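Local coordinates for protein chemotactic transducer PctC (Pseudomonas aeruginosa, PDB 5LTV) that probably senses amino-acid-type attractants for chemotaxis, its Cache ligand-binding domain holding gamma-aminobutyric acid (GABA) in its pocket, at residues A46-Q50 against T241-G245; R56-V60 against V86-F91; I78-E83 against F104-P108; Y95-A99 against A122-D126. All coordinates share one frame; numbering follows the deposited sequence.

Contacts 1 and 2 use the same long helix, 34-68, at centres 19 Å apart. Contact 1 sets it beside the end of strand 237-242 in one five-stranded sheet, and contact 2 brings it to the short helix 85-90 and the residue after it, ahead of strand 93-98 of the other. Contacts 3 and 4 both reach this second sheet through its adjacent strands 93-98 and 104-107, and Thr105 meets Leu96 between them. Contact 4 is buried and largely aromatic, with the ligand at its side. The other three are partly buried and mix apolar packing with polar groups: water bridges in contact 1, a guanidinium on a carbonyl in contact 2, a salt bridge in contact 3.

Contact 1: residues A46-Q50 against T241-G245; sequences ASNIQ and TPVKG
The helical backbone of 46-50 passes the end of strand 237-242 and the loop after it most closely at Ala46 and Val243, whose CA atoms are 5.1 Å apart. The methyl of Ala46 points into the strand end, its CB 3.5 Å from Pro242 O. One turn on, Ile49 meets Val243 branch to branch, CG2 to CG1 at 4.1 Å, and the same Val243 CG1 lies 4.0 Å from Gln50 CB. These residues join the long N-terminal helix of the Cache domain to its second antiparallel sheet, since Thr241 and Val243 pair through their backbones with Val253 and Trp251 of strand 251-256. Gln50 carries the polar part. With CG anti to the backbone N (chi1 163°) and the chain extended beyond it, the side chain lies across Lys244, and CG approaches Lys244 O to 3.2 Å in a van der Waals contact. Its amide reaches the loop through solvent: a water donates to Gln50 OE1 at 2.8 Å and accepts from Lys244 N at 2.8 Å, bridging side chain to backbone. Gln50 NE2 donates to a second water at 3.2 Å and also to Glu54 one helical turn further along, so both ends of the amide have partners that fix its rotation.

Contact 2: residues R56-V60 against V86-F91; sequences RMHLV and VFSRNF. With SO4 (sulfate ion), chain J.
Asn90 O is gripped by two nitrogens of Arg56: NE donates to it at 3.1 Å and 156°, close to the guanidinium plane, and NH2 adds a weak bond at 3.4 Å. The outer edge of the same guanidinium holds a sulfate, probably from the crystallisation liquor, with Arg56 NH1 to O3 at 2.9 Å and NH2 to O4 at 3.0 Å. Asn90 OD1 sits over one guanidinium face without a hydrogen bond, the amide plane nearly perpendicular to it, while Asn90 ND2 makes a bent bond to a lone pair of Val86 O, tilted from the amide plane. A bend in the arginine chain at chi2 (59°) takes the guanidinium to Asn90 O. The Phe91 ring comes edge first: CZ is 3.5 Å from Arg56 O and CE2 3.7 Å from Leu59 CB, both near the ring plane, and Val60 CG2 approaches CZ obliquely at 3.5 Å. Trp52 forms a cation-pi pair with Arg56 and also binds the sulfate. Residues 86-90 run at 150° to residues 56-60, with Phe87 packing on Leu63 of helix 34-68. Met151 of strand 147-157 and Met169 of strand 160-170 touch Arg56, and Met169 also touches Phe91, so both segments meet the sheet.

Contact 3: residues I78-E83 against F104-P108; sequences IARQLE and FTMRP
The Arg107 guanidinium takes Glu83 OE2 at its edge, in plane, while Ala79 CB approaches obliquely, 3.7 Å from NH2. The bond from NE to OE2 is 2.7 Å long and practically straight at 178°, and it uses the anti lone pair of the carboxylate oxygen; the carboxylate plane is turned appreciably from that of the guanidinium. This salt bridge ties Glu83, just after helix 75-82, to strand 104-107, an outermost strand of an antiparallel sheet with the 2-1-5-4-3 strand order of PAS-like Cache modules. Residues 78-82 and 104-107 run in similar directions, 24° apart, with axes 8.4 Å from each other at closest approach. Arg107 folds back along its own strand because its chain bends at chi2 (-77°), and this brings NH1 to Met106 O at 2.9 Å. That donor stands well above the carbonyl plane, yet the oxygen lies in the plane of the guanidinium, so two bonds, at NE and at NH1, hold the flat group against rotation. The aliphatic part of the arginine packs on the helix end, with CG 3.8 Å from Leu82 CB and CB 3.5 Å from Leu82 O. On the other side of the strand Met106 touches the bound GABA, so the helix covers the face turned from the ligand. Ile78 and Leu82 also reach Leu96 and Val94 of the neighbouring strand 93-98. Further in, Leu82 CD1 packs 3.9 Å from Thr105 CG2, and the same methyl lies 3.4 Å from Thr105 O.

Contact 4: residues Y95-A99 against A122-D126; sequences YLGEA and AWYKD. With ABU (gamma-amino-butanoic acid), chain H.
Aromatic contact dominates: Tyr95 turns an edge to the face of Trp123 in a T-shaped pair, the ring centroids 4.8 Å apart and the planes at 71°. The touching atom is Tyr95 CE2, above the indole and offset toward its rim, 3.5 Å from Trp123 CZ2. CB of the neighbouring Tyr124 lies over the opposite indole face, so the ring is packed between two residues. The hydrogen bond from these segments to the ligand comes from Trp123, whose NE1 donates to GABA OXT at 2.9 Å and 166°, with the oxygen in the indole plane. With CG between the backbone N and the carbonyl carbon (chi1 60°), the Trp123 indole points to strand 93-98. Both residues line the ligand pocket of this Cache module, where Tyr116, Arg121, Asp168 and Ala142 also hydrogen-bond GABA. Asp168 is hydrogen-bonded to Tyr95 OH as well, which helps to hold the tyrosine ring; ligand CB lies over one face of it, and ligand N comes within 3.4 Å of Tyr95 CE1. Van der Waals contact continues along the strand. Gly97 brings its backbone to both rings, its O near the Tyr124 plane and 3.4 Å from Tyr124 CE1, its N at the indole edge. Beyond it, Tyr124 OH lies 3.4 Å from Ala99 CA.

Contact 1: residues A46-Q50 against T241-G245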
# COMPACT_ATOMS: atom_id res chain seq x y z
N ALA A 46 11.39 -7.80 -7.10
CA ALA A 46 10.31 -6.94 -7.55
C ALA A 46 9.10 -7.76 -7.98
O ALA A 46 7.96 -7.41 -7.65
CB ALA A 46 10.78 -6.06 -8.70
N SER A 47 9.32 -8.83 -8.71
CA SER A 47 8.16 -9.58 -9.15
C SER A 47 7.49 -10.29 -7.97
O SER A 47 6.29 -10.56 -8.03
CB SER A 47 8.54 -10.54 -10.28
OG SER A 47 9.53 -11.46 -9.84
N ASN A 48 8.23 -10.54 -6.89
CA ASN A 48 7.61 -11.11 -5.69
C ASN A 48 6.71 -10.09 -4.99
O ASN A 48 5.53 -10.35 -4.75
CB ASN A 48 8.67 -11.62 -4.73
CG ASN A 48 8.08 -12.50 -3.63
OD1 ASN A 48 7.24 -13.35 -3.90
ND2 ASN A 48 8.48 -12.27 -2.41
N ILE A 49 7.25 -8.92 -4.66
CA ILE A 49 6.41 -7.91 -4.04
C ILE A 49 5.28 -7.50 -4.99
O ILE A 49 4.17 -7.21 -4.54
CB ILE A 49 7.29 -6.73 -3.55
CG1 ILE A 49 6.57 -5.95 -2.47
CG2 ILE A 49 7.65 -5.80 -4.64
CD1 ILE A 49 6.48 -6.74 -1.19
N GLN A 50 5.51 -7.56 -6.32
CA GLN A 50 4.42 -7.27 -7.28
C GLN A 50 3.27 -8.26 -7.13
O GLN A 50 2.10 -7.86 -7.01
CB GLN A 50 4.93 -7.31 -8.71
CG GLN A 50 3.80 -7.42 -9.76
CD GLN A 50 4.34 -7.56 -11.19
OE1 GLN A 50 5.56 -7.68 -11.40
NE2 GLN A 50 3.45 -7.50 -12.18
N THR A 241 15.48 -1.63 -9.25
CA THR A 241 14.62 -2.43 -10.12
C THR A 241 13.18 -1.97 -9.97
O THR A 241 12.63 -2.02 -8.85
CB THR A 241 14.72 -3.91 -9.77
OG1 THR A 241 16.10 -4.31 -9.78
CG2 THR A 241 13.88 -4.73 -10.76
N PRO A 242 12.53 -1.55 -11.04
CA PRO A 242 11.13 -1.12 -10.93
C PRO A 242 10.20 -2.25 -10.56
O PRO A 242 10.41 -3.41 -10.93
CB PRO A 242 10.81 -0.55 -12.32
CG PRO A 242 11.84 -1.14 -13.23
CD PRO A 242 13.07 -1.36 -12.40
N VAL A 243 9.17 -1.91 -9.80
CA VAL A 243 8.06 -2.83 -9.54
C VAL A 243 7.01 -2.61 -10.61
O VAL A 243 6.50 -1.49 -10.78
CB VAL A 243 7.47 -2.63 -8.14
CG1 VAL A 243 6.45 -3.72 -7.91
CG2 VAL A 243 8.57 -2.67 -7.09
N LYS A 244 6.69 -3.67 -11.34
CA LYS A 244 5.69 -3.60 -12.38
C LYS A 244 4.30 -3.80 -11.77
O LYS A 244 4.15 -4.36 -10.68
CB LYS A 244 5.95 -4.66 -13.45
CG LYS A 244 7.37 -4.68 -14.03
CD LYS A 244 7.53 -5.83 -15.05
CE LYS A 244 6.76 -5.54 -16.34
NZ LYS A 244 6.19 -6.77 -16.97
N GLY A 245 3.29 -3.31 -12.49
CA GLY A 245 1.90 -3.58 -12.16
C GLY A 245 1.26 -2.69 -11.12
O GLY A 245 0.10 -2.92 -10.77
O HOH W 1 7.90 -6.18 -10.91
O HOH W 2 3.70 -8.34 -15.21

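Contact 2: residues R56-V60 against V86-F91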
# COMPACT_ATOMS: atom_id res chain seq x y z
N ARG A 56 -3.40 -8.53 -3.02
CA ARG A 56 -4.15 -7.63 -2.14
C ARG A 56 -5.03 -6.67 -2.95
O ARG A 56 -6.19 -6.44 -2.61
CB ARG A 56 -3.17 -6.89 -1.22
CG ARG A 56 -3.11 -7.51 0.16
CD ARG A 56 -2.66 -9.01 0.08
NE ARG A 56 -2.46 -9.57 1.41
CZ ARG A 56 -1.80 -10.69 1.67
NH1 ARG A 56 -1.22 -11.39 0.69
NH2 ARG A 56 -1.67 -11.07 2.93
N MET A 57 -4.50 -6.14 -4.05
CA MET A 57 -5.32 -5.29 -4.92
C MET A 57 -6.59 -6.01 -5.37
O MET A 57 -7.69 -5.45 -5.32
CB MET A 57 -4.49 -4.85 -6.14
CG MET A 57 -3.38 -3.88 -5.76
SD MET A 57 -2.29 -3.27 -7.08
CE MET A 57 -2.66 -4.38 -8.42
N HIS A 58 -6.45 -7.26 -5.82
CA HIS A 58 -7.59 -8.00 -6.32
C HIS A 58 -8.66 -8.14 -5.25
O HIS A 58 -9.86 -8.03 -5.53
CB HIS A 58 -7.14 -9.38 -6.82
CG HIS A 58 -6.17 -9.32 -7.96
ND1 HIS A 58 -5.33 -10.37 -8.28
CD2 HIS A 58 -5.92 -8.34 -8.86
CE1 HIS A 58 -4.59 -10.02 -9.33
NE2 HIS A 58 -4.92 -8.79 -9.69
N LEU A 59 -8.23 -8.38 -4.01
CA LEU A 59 -9.20 -8.54 -2.92
C LEU A 59 -9.95 -7.25 -2.70
O LEU A 59 -11.17 -7.27 -2.45
CB LEU A 59 -8.50 -9.02 -1.64
CG LEU A 59 -8.07 -10.50 -1.68
CD1 LEU A 59 -7.10 -10.86 -0.53
CD2 LEU A 59 -9.30 -11.44 -1.69
N VAL A 60 -9.26 -6.11 -2.81
CA VAL A 60 -9.90 -4.81 -2.61
C VAL A 60 -10.84 -4.50 -3.77
O VAL A 60 -11.99 -4.06 -3.57
CB VAL A 60 -8.82 -3.72 -2.40
CG1 VAL A 60 -9.42 -2.35 -2.38
CG2 VAL A 60 -8.08 -3.99 -1.07
N VAL A 86 -11.73 -13.90 5.12
CA VAL A 86 -10.64 -13.72 4.15
C VAL A 86 -10.04 -12.31 4.28
O VAL A 86 -8.84 -12.13 4.08
CB VAL A 86 -11.13 -14.02 2.71
CG1 VAL A 86 -12.23 -13.03 2.26
CG2 VAL A 86 -9.97 -14.02 1.72
N PHE A 87 -10.86 -11.31 4.64
CA PHE A 87 -10.38 -9.95 4.81
C PHE A 87 -9.49 -9.81 6.05
O PHE A 87 -8.43 -9.20 5.99
CB PHE A 87 -11.58 -8.98 4.87
CG PHE A 87 -12.34 -8.91 3.56
CD1 PHE A 87 -11.64 -8.79 2.35
CD2 PHE A 87 -13.75 -9.05 3.52
CE1 PHE A 87 -12.34 -8.78 1.12
CE2 PHE A 87 -14.42 -9.02 2.32
CZ PHE A 87 -13.71 -8.89 1.11
N SER A 88 -9.88 -10.40 7.17
CA SER A 88 -9.06 -10.26 8.37
C SER A 88 -7.79 -11.11 8.28
O SER A 88 -6.76 -10.74 8.84
CB SER A 88 -9.85 -10.58 9.63
OG SER A 88 -10.38 -11.88 9.62
N ARG A 89 -7.82 -12.20 7.52
CA ARG A 89 -6.62 -12.99 7.30
C ARG A 89 -5.60 -12.25 6.44
O ARG A 89 -4.40 -12.52 6.54
CB ARG A 89 -6.98 -14.33 6.65
CG ARG A 89 -7.63 -15.32 7.65
CD ARG A 89 -7.60 -16.75 7.08
NE ARG A 89 -8.28 -16.83 5.80
CZ ARG A 89 -9.51 -17.31 5.64
NH1 ARG A 89 -10.15 -17.76 6.69
NH2 ARG A 89 -10.07 -17.37 4.45
N ASN A 90 -6.03 -11.35 5.55
CA ASN A 90 -5.08 -10.84 4.59
C ASN A 90 -4.85 -9.35 4.68
O ASN A 90 -3.96 -8.84 3.99
CB ASN A 90 -5.50 -11.21 3.16
CG ASN A 90 -5.44 -12.71 2.91
OD1 ASN A 90 -4.36 -13.31 2.93
ND2 ASN A 90 -6.62 -13.33 2.72
N PHE A 91 -5.62 -8.63 5.49
CA PHE A 91 -5.40 -7.21 5.73
C PHE A 91 -5.27 -6.98 7.23
O PHE A 91 -5.69 -7.82 8.04
CB PHE A 91 -6.54 -6.34 5.15
CG PHE A 91 -6.63 -6.40 3.62
CD1 PHE A 91 -5.87 -5.55 2.82
CD2 PHE A 91 -7.43 -7.34 3.00
CE1 PHE A 91 -5.91 -5.65 1.41
CE2 PHE A 91 -7.48 -7.44 1.60
CZ PHE A 91 -6.71 -6.59 0.81
S SO4 J . 0.46 -13.86 3.32
O1 SO4 J . 1.70 -13.07 3.50
O2 SO4 J . 0.71 -15.29 3.49
O3 SO4 J . -0.06 -13.67 1.96
O4 SO4 J . -0.56 -13.47 4.30

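Contact 3: residues I78-E83 against F104-P108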
# COMPACT_ATOMS: atom_id res chain seq x y z
N ILE A 78 -23.62 -4.10 4.82
CA ILE A 78 -22.24 -3.73 4.58
C ILE A 78 -21.33 -4.40 5.61
O ILE A 78 -20.27 -4.96 5.27
CB ILE A 78 -22.09 -2.19 4.62
CG1 ILE A 78 -22.58 -1.56 3.32
CG2 ILE A 78 -20.63 -1.76 4.83
CD1 ILE A 78 -22.99 -0.09 3.51
N ALA A 79 -21.73 -4.37 6.89
CA ALA A 79 -20.90 -4.95 7.93
C ALA A 79 -20.76 -6.44 7.73
O ALA A 79 -19.66 -6.99 7.90
CB ALA A 79 -21.48 -4.63 9.31
N ARG A 80 -21.84 -7.10 7.32
CA ARG A 80 -21.82 -8.54 7.08
C ARG A 80 -20.83 -8.89 5.99
O ARG A 80 -20.00 -9.78 6.16
CB ARG A 80 -23.23 -9.04 6.72
CG ARG A 80 -23.47 -10.54 6.89
CD ARG A 80 -24.95 -10.94 6.73
NE ARG A 80 -25.39 -10.74 5.36
CZ ARG A 80 -25.85 -11.71 4.56
NH1 ARG A 80 -25.96 -12.95 5.02
NH2 ARG A 80 -26.21 -11.42 3.31
N GLN A 81 -20.88 -8.16 4.86
CA GLN A 81 -19.89 -8.34 3.79
C GLN A 81 -18.44 -8.13 4.30
O GLN A 81 -17.54 -8.90 3.96
CB GLN A 81 -20.23 -7.39 2.64
CG GLN A 81 -20.21 -8.00 1.26
CD GLN A 81 -21.24 -9.11 1.05
OE1 GLN A 81 -22.33 -9.11 1.64
NE2 GLN A 81 -20.89 -10.07 0.19
N LEU A 82 -18.21 -7.11 5.15
CA LEU A 82 -16.86 -6.82 5.64
C LEU A 82 -16.38 -7.84 6.67
O LEU A 82 -15.16 -7.99 6.85
CB LEU A 82 -16.79 -5.40 6.24
CG LEU A 82 -16.94 -4.30 5.17
CD1 LEU A 82 -17.02 -2.88 5.73
CD2 LEU A 82 -15.78 -4.37 4.25
N GLU A 83 -17.28 -8.59 7.28
CA GLU A 83 -16.89 -9.53 8.32
C GLU A 83 -16.35 -10.85 7.79
O GLU A 83 -15.99 -11.71 8.59
CB GLU A 83 -18.08 -9.77 9.26
CG GLU A 83 -18.19 -8.57 10.15
CD GLU A 83 -19.23 -8.68 11.22
OE1 GLU A 83 -19.93 -9.70 11.26
OE2 GLU A 83 -19.34 -7.73 12.03
N PHE A 104 -18.40 5.08 9.08
CA PHE A 104 -17.16 4.37 8.86
C PHE A 104 -17.34 2.96 9.43
O PHE A 104 -17.53 2.80 10.65
CB PHE A 104 -16.01 5.11 9.54
CG PHE A 104 -14.66 4.45 9.34
CD1 PHE A 104 -14.04 4.47 8.10
CD2 PHE A 104 -14.02 3.82 10.41
CE1 PHE A 104 -12.80 3.87 7.92
CE2 PHE A 104 -12.80 3.21 10.24
CZ PHE A 104 -12.18 3.23 8.98
N THR A 105 -17.30 1.95 8.56
CA THR A 105 -17.41 0.55 8.99
C THR A 105 -16.10 -0.15 8.70
O THR A 105 -15.70 -0.27 7.54
CB THR A 105 -18.55 -0.17 8.28
OG1 THR A 105 -19.72 0.62 8.36
CG2 THR A 105 -18.82 -1.52 8.94
N MET A 106 -15.44 -0.62 9.74
CA MET A 106 -14.15 -1.25 9.67
C MET A 106 -14.19 -2.64 10.30
O MET A 106 -14.75 -2.80 11.39
CB MET A 106 -13.14 -0.43 10.41
CG MET A 106 -11.80 -1.14 10.55
SD MET A 106 -10.45 0.04 11.06
CE MET A 106 -10.67 -0.00 12.79
N ARG A 107 -13.58 -3.63 9.62
CA ARG A 107 -13.46 -4.99 10.18
C ARG A 107 -12.04 -5.47 9.92
O ARG A 107 -11.50 -5.17 8.88
CB ARG A 107 -14.52 -6.00 9.63
CG ARG A 107 -15.97 -5.56 9.97
CD ARG A 107 -16.34 -5.85 11.46
NE ARG A 107 -17.73 -5.58 11.83
CZ ARG A 107 -18.25 -4.35 12.07
NH1 ARG A 107 -17.56 -3.19 11.97
NH2 ARG A 107 -19.50 -4.28 12.42
N PRO A 108 -11.39 -6.12 10.94
CA PRO A 108 -11.86 -6.19 12.34
C PRO A 108 -12.02 -4.80 12.94
O PRO A 108 -11.25 -3.88 12.59
CB PRO A 108 -10.74 -6.98 13.05
CG PRO A 108 -9.98 -7.65 11.98
CD PRO A 108 -10.03 -6.68 10.85

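Contact 4: residues Y95-A99 against A122-D126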
# COMPACT_ATOMS: atom_id res chain seq x y z
N TYR A 95 -12.42 -1.64 5.15
CA TYR A 95 -13.33 -0.61 5.61
C TYR A 95 -13.99 0.12 4.45
O TYR A 95 -13.48 0.15 3.33
CB TYR A 95 -12.66 0.40 6.55
CG TYR A 95 -11.25 0.85 6.23
CD1 TYR A 95 -10.15 0.15 6.70
CD2 TYR A 95 -11.02 2.05 5.52
CE1 TYR A 95 -8.83 0.59 6.44
CE2 TYR A 95 -9.71 2.51 5.28
CZ TYR A 95 -8.62 1.78 5.74
OH TYR A 95 -7.32 2.20 5.51
N LEU A 96 -15.13 0.71 4.77
CA LEU A 96 -15.92 1.53 3.86
C LEU A 96 -16.19 2.86 4.55
O LEU A 96 -16.82 2.89 5.62
CB LEU A 96 -17.25 0.85 3.50
CG LEU A 96 -18.24 1.71 2.68
CD1 LEU A 96 -17.80 1.83 1.21
CD2 LEU A 96 -19.64 1.09 2.74
N GLY A 97 -15.72 3.95 3.95
CA GLY A 97 -16.09 5.27 4.38
C GLY A 97 -17.20 5.71 3.45
O GLY A 97 -17.03 5.69 2.23
N GLU A 98 -18.35 6.06 4.04
CA GLU A 98 -19.55 6.39 3.28
C GLU A 98 -19.66 7.89 3.00
O GLU A 98 -19.35 8.71 3.86
CB GLU A 98 -20.81 5.90 4.01
CG GLU A 98 -20.96 4.38 3.96
CD GLU A 98 -22.21 3.85 4.63
OE1 GLU A 98 -22.09 2.95 5.49
OE2 GLU A 98 -23.32 4.29 4.26
N ALA A 99 -20.15 8.23 1.81
CA ALA A 99 -20.18 9.62 1.35
C ALA A 99 -21.27 10.44 2.04
O ALA A 99 -21.06 11.62 2.35
CB ALA A 99 -20.40 9.65 -0.17
N ALA A 122 -6.64 11.17 3.28
CA ALA A 122 -6.03 11.07 1.96
C ALA A 122 -6.41 9.79 1.22
O ALA A 122 -6.50 9.80 -0.01
CB ALA A 122 -4.50 11.17 2.06
N TRP A 123 -6.60 8.67 1.94
CA TRP A 123 -6.94 7.45 1.22
C TRP A 123 -8.33 7.54 0.64
O TRP A 123 -8.65 6.88 -0.36
CB TRP A 123 -6.82 6.22 2.13
CG TRP A 123 -7.74 6.25 3.35
CD1 TRP A 123 -7.38 6.61 4.60
CD2 TRP A 123 -9.14 5.89 3.42
NE1 TRP A 123 -8.46 6.49 5.47
CE2 TRP A 123 -9.56 6.06 4.77
CE3 TRP A 123 -10.07 5.44 2.47
CZ2 TRP A 123 -10.86 5.80 5.19
CZ3 TRP A 123 -11.37 5.15 2.90
CH2 TRP A 123 -11.75 5.34 4.25
N TYR A 124 -9.17 8.38 1.24
CA TYR A 124 -10.52 8.61 0.75
C TYR A 124 -10.50 9.60 -0.42
O TYR A 124 -10.89 9.27 -1.55
CB TYR A 124 -11.39 9.10 1.92
CG TYR A 124 -12.83 9.26 1.54
CD1 TYR A 124 -13.76 8.28 1.90
CD2 TYR A 124 -13.30 10.38 0.84
CE1 TYR A 124 -15.13 8.42 1.50
CE2 TYR A 124 -14.62 10.51 0.48
CZ TYR A 124 -15.54 9.55 0.79
OH TYR A 124 -16.87 9.69 0.43
N LYS A 125 -10.00 10.82 -0.16
CA LYS A 125 -10.01 11.87 -1.16
C LYS A 125 -9.21 11.48 -2.40
O LYS A 125 -9.60 11.82 -3.52
CB LYS A 125 -9.49 13.17 -0.55
CG LYS A 125 -10.35 13.72 0.53
CD LYS A 125 -9.86 15.09 1.02
CE LYS A 125 -8.54 14.96 1.77
NZ LYS A 125 -8.01 16.23 2.36
N ASP A 126 -8.09 10.76 -2.24
CA ASP A 126 -7.34 10.33 -3.43
C ASP A 126 -8.06 9.24 -4.22
O ASP A 126 -7.98 9.21 -5.45
CB ASP A 126 -5.92 9.88 -3.05
CG ASP A 126 -5.10 11.01 -2.42
OD1 ASP A 126 -5.59 12.16 -2.43
OD2 ASP A 126 -3.99 10.76 -1.89
N ABU H . -7.60 1.19 9.59
CD ABU H . -7.04 2.57 9.59
CB ABU H . -8.11 3.62 9.43
CG ABU H . -7.83 4.61 8.32
C ABU H . -7.26 5.99 8.62
O ABU H . -6.11 6.07 9.12
OXT ABU H . -7.94 7.00 8.27